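Side-chain contact in uncharacterized protein (PDB 4O5P), which is a type VI secretion phospholipase effector, Tle1, that probably hydrolyses membrane phospholipids through an alpha/beta-hydrolase catalytic domain: residues N458-Q463 against V652-E657. Sequence-based numbering, arbitrary orientation.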
loop_
_atom_site.group_PDB
_atom_site.type_symbol
_atom_site.label_atom_id
_atom_site.label_comp_id
_atom_site.label_asym_id
_atom_site.label_seq_id
_atom_site.Cartn_x
_atom_site.Cartn_y
_atom_site.Cartn_z
ATOM N N ASN A 458 8.723 4.317 -23.449
ATOM C CA ASN A 458 8.480 5.549 -24.185
ATOM C C ASN A 458 7.388 5.432 -25.258
ATOM O O ASN A 458 6.724 6.412 -25.568
ATOM C CB ASN A 458 9.790 6.096 -24.753
ATOM C CG ASN A 458 10.731 6.590 -23.658
ATOM O OD1 ASN A 458 10.286 7.043 -22.601
ATOM N ND2 ASN A 458 12.041 6.498 -23.907
ATOM N N ALA A 459 7.174 4.242 -25.814
ATOM C CA ALA A 459 6.059 4.096 -26.760
ATOM C C ALA A 459 4.742 4.279 -26.009
ATOM O O ALA A 459 3.817 5.000 -26.459
ATOM C CB ALA A 459 6.107 2.747 -27.453
ATOM N N TRP A 460 4.658 3.631 -24.849
ATOM C CA TRP A 460 3.507 3.880 -23.995
ATOM C C TRP A 460 3.371 5.366 -23.648
ATOM O O TRP A 460 2.303 5.960 -23.791
ATOM C CB TRP A 460 3.575 3.047 -22.717
ATOM C CG TRP A 460 2.368 3.274 -21.880
ATOM C CD1 TRP A 460 1.168 2.627 -21.976
ATOM C CD2 TRP A 460 2.212 4.260 -20.863
ATOM N NE1 TRP A 460 0.285 3.129 -21.053
ATOM C CE2 TRP A 460 0.904 4.139 -20.352
ATOM C CE3 TRP A 460 3.064 5.224 -20.308
ATOM C CZ2 TRP A 460 0.416 4.946 -19.322
ATOM C CZ3 TRP A 460 2.578 6.044 -19.295
ATOM C CH2 TRP A 460 1.268 5.890 -18.806
ATOM N N GLN A 461 4.460 5.977 -23.201
ATOM C CA GLN A 461 4.409 7.345 -22.726
ATOM C C GLN A 461 3.910 8.275 -23.818
ATOM O O GLN A 461 3.121 9.190 -23.562
ATOM C CB GLN A 461 5.786 7.784 -22.252
ATOM C CG GLN A 461 5.779 9.068 -21.443
ATOM C CD GLN A 461 5.713 10.321 -22.298
ATOM O OE1 GLN A 461 6.158 10.331 -23.450
ATOM N NE2 GLN A 461 5.154 11.389 -21.736
ATOM N N ALA A 462 4.363 8.013 -25.040
ATOM C CA ALA A 462 4.013 8.836 -26.188
ATOM C C ALA A 462 2.567 8.662 -26.657
ATOM O O ALA A 462 1.983 9.622 -27.167
ATOM C CB ALA A 462 5.001 8.602 -27.339
ATOM N N GLN A 463 1.982 7.470 -26.512
ATOM C CA GLN A 463 0.570 7.320 -26.919
ATOM C C GLN A 463 -0.424 7.804 -25.870
ATOM O O GLN A 463 -1.604 8.020 -26.161
ATOM C CB GLN A 463 0.229 5.868 -27.267
ATOM C CG GLN A 463 0.380 4.885 -26.096
ATOM C CD GLN A 463 -0.841 4.808 -25.195
ATOM O OE1 GLN A 463 -1.992 4.866 -25.656
ATOM N NE2 GLN A 463 -0.595 4.671 -23.891
ATOM N N VAL A 652 2.588 -3.056 -27.980
ATOM C CA VAL A 652 2.143 -4.436 -27.784
ATOM C C VAL A 652 3.219 -5.270 -27.063
ATOM O O VAL A 652 2.898 -6.051 -26.170
ATOM C CB VAL A 652 1.690 -5.120 -29.108
ATOM C CG1 VAL A 652 1.306 -6.580 -28.858
ATOM C CG2 VAL A 652 0.495 -4.395 -29.709
ATOM N N ALA A 653 4.487 -5.082 -27.424
ATOM C CA ALA A 653 5.580 -5.797 -26.760
ATOM C C ALA A 653 5.735 -5.398 -25.290
ATOM O O ALA A 653 6.092 -6.231 -24.451
ATOM C CB ALA A 653 6.889 -5.608 -27.501
ATOM N N LEU A 654 5.476 -4.132 -24.973
ATOM C CA LEU A 654 5.472 -3.721 -23.566
ATOM C C LEU A 654 4.414 -4.495 -22.790
ATOM O O LEU A 654 4.690 -4.997 -21.698
ATOM C CB LEU A 654 5.195 -2.232 -23.428
ATOM C CG LEU A 654 5.295 -1.686 -21.998
ATOM C CD1 LEU A 654 6.759 -1.464 -21.615
ATOM C CD2 LEU A 654 4.509 -0.380 -21.850
ATOM N N PHE A 655 3.202 -4.594 -23.339
ATOM C CA PHE A 655 2.170 -5.369 -22.619
ATOM C C PHE A 655 2.452 -6.866 -22.559
ATOM O O PHE A 655 2.136 -7.523 -21.549
ATOM C CB PHE A 655 0.763 -5.107 -23.175
ATOM C CG PHE A 655 0.239 -3.742 -22.825
ATOM C CD1 PHE A 655 -0.332 -3.505 -21.583
ATOM C CD2 PHE A 655 0.339 -2.696 -23.724
ATOM C CE1 PHE A 655 -0.809 -2.249 -21.241
ATOM C CE2 PHE A 655 -0.133 -1.423 -23.389
ATOM C CZ PHE A 655 -0.708 -1.205 -22.143
ATOM N N ASP A 656 3.021 -7.403 -23.639
ATOM C CA ASP A 656 3.457 -8.807 -23.677
ATOM C C ASP A 656 4.522 -9.168 -22.632
ATOM O O ASP A 656 4.364 -10.142 -21.903
ATOM C CB ASP A 656 4.024 -9.142 -25.052
ATOM C CG ASP A 656 2.960 -9.412 -26.097
ATOM O OD1 ASP A 656 1.753 -9.165 -25.868
ATOM O OD2 ASP A 656 3.356 -9.866 -27.189
ATOM N N GLU A 657 5.606 -8.384 -22.580
ATOM C CA GLU A 657 6.816 -8.756 -21.844
ATOM C C GLU A 657 7.166 -7.871 -20.632
ATOM O O GLU A 657 8.136 -8.139 -19.926
ATOM C CB GLU A 657 8.026 -8.806 -22.798
ATOM C CG GLU A 657 7.897 -9.832 -23.928
ATOM C CD GLU A 657 9.166 -9.937 -24.758
ATOM O OE1 GLU A 657 9.996 -9.002 -24.719
ATOM O OE2 GLU A 657 9.343 -10.965 -25.442
#
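Leu654 and Phe655, neighbours on helix 649-657, pack against the base and the pyrrole side of Trp460 on helix 451-463. The tight point is methyl to methylene: CD2 of Leu654 lies 3.7 Å from CB of Trp460, where the indole leaves its helix. Both side chains run with CG anti to the backbone N (chi1 -178° in Trp460, -175° in Leu654), which brings the two together although the nearest CA atoms, those of the same pair, stay 7.9 Å apart. Phe655 fits more loosely: CZ, the far end of its ring, comes within 4.3 Å of Trp460 CD1, an apolar contact. All three side chains are buried, yet the segments bury just 105 Å² between them, both sides summed. Other elements pack on the same side chains: helix 469-487 supplies Leu479 and Ile480 to Phe655, while the indole, whose NE1 is hydrogen-bonded to Glu476 OE1, touches Cys337 and Pro376. These two residues directly follow strands 331-336 and 370-375 of the mixed sheet, so Trp460 ties two helices of the Tle1-like C-terminal family region to the end of what is, by family, probably the alpha/beta-hydrolase sheet. The contact is centred about 25 Å from the centre of the chain. Toward the end of helix 451-463 the character turns polar. Gln463 folds back, its NE2 3.2 Å above the indole plane and offset to the rim, and donates a bent bond (N-H...O 136°) to Trp460 O at 3.2 Å; NE2 also reaches Glu476 OE2.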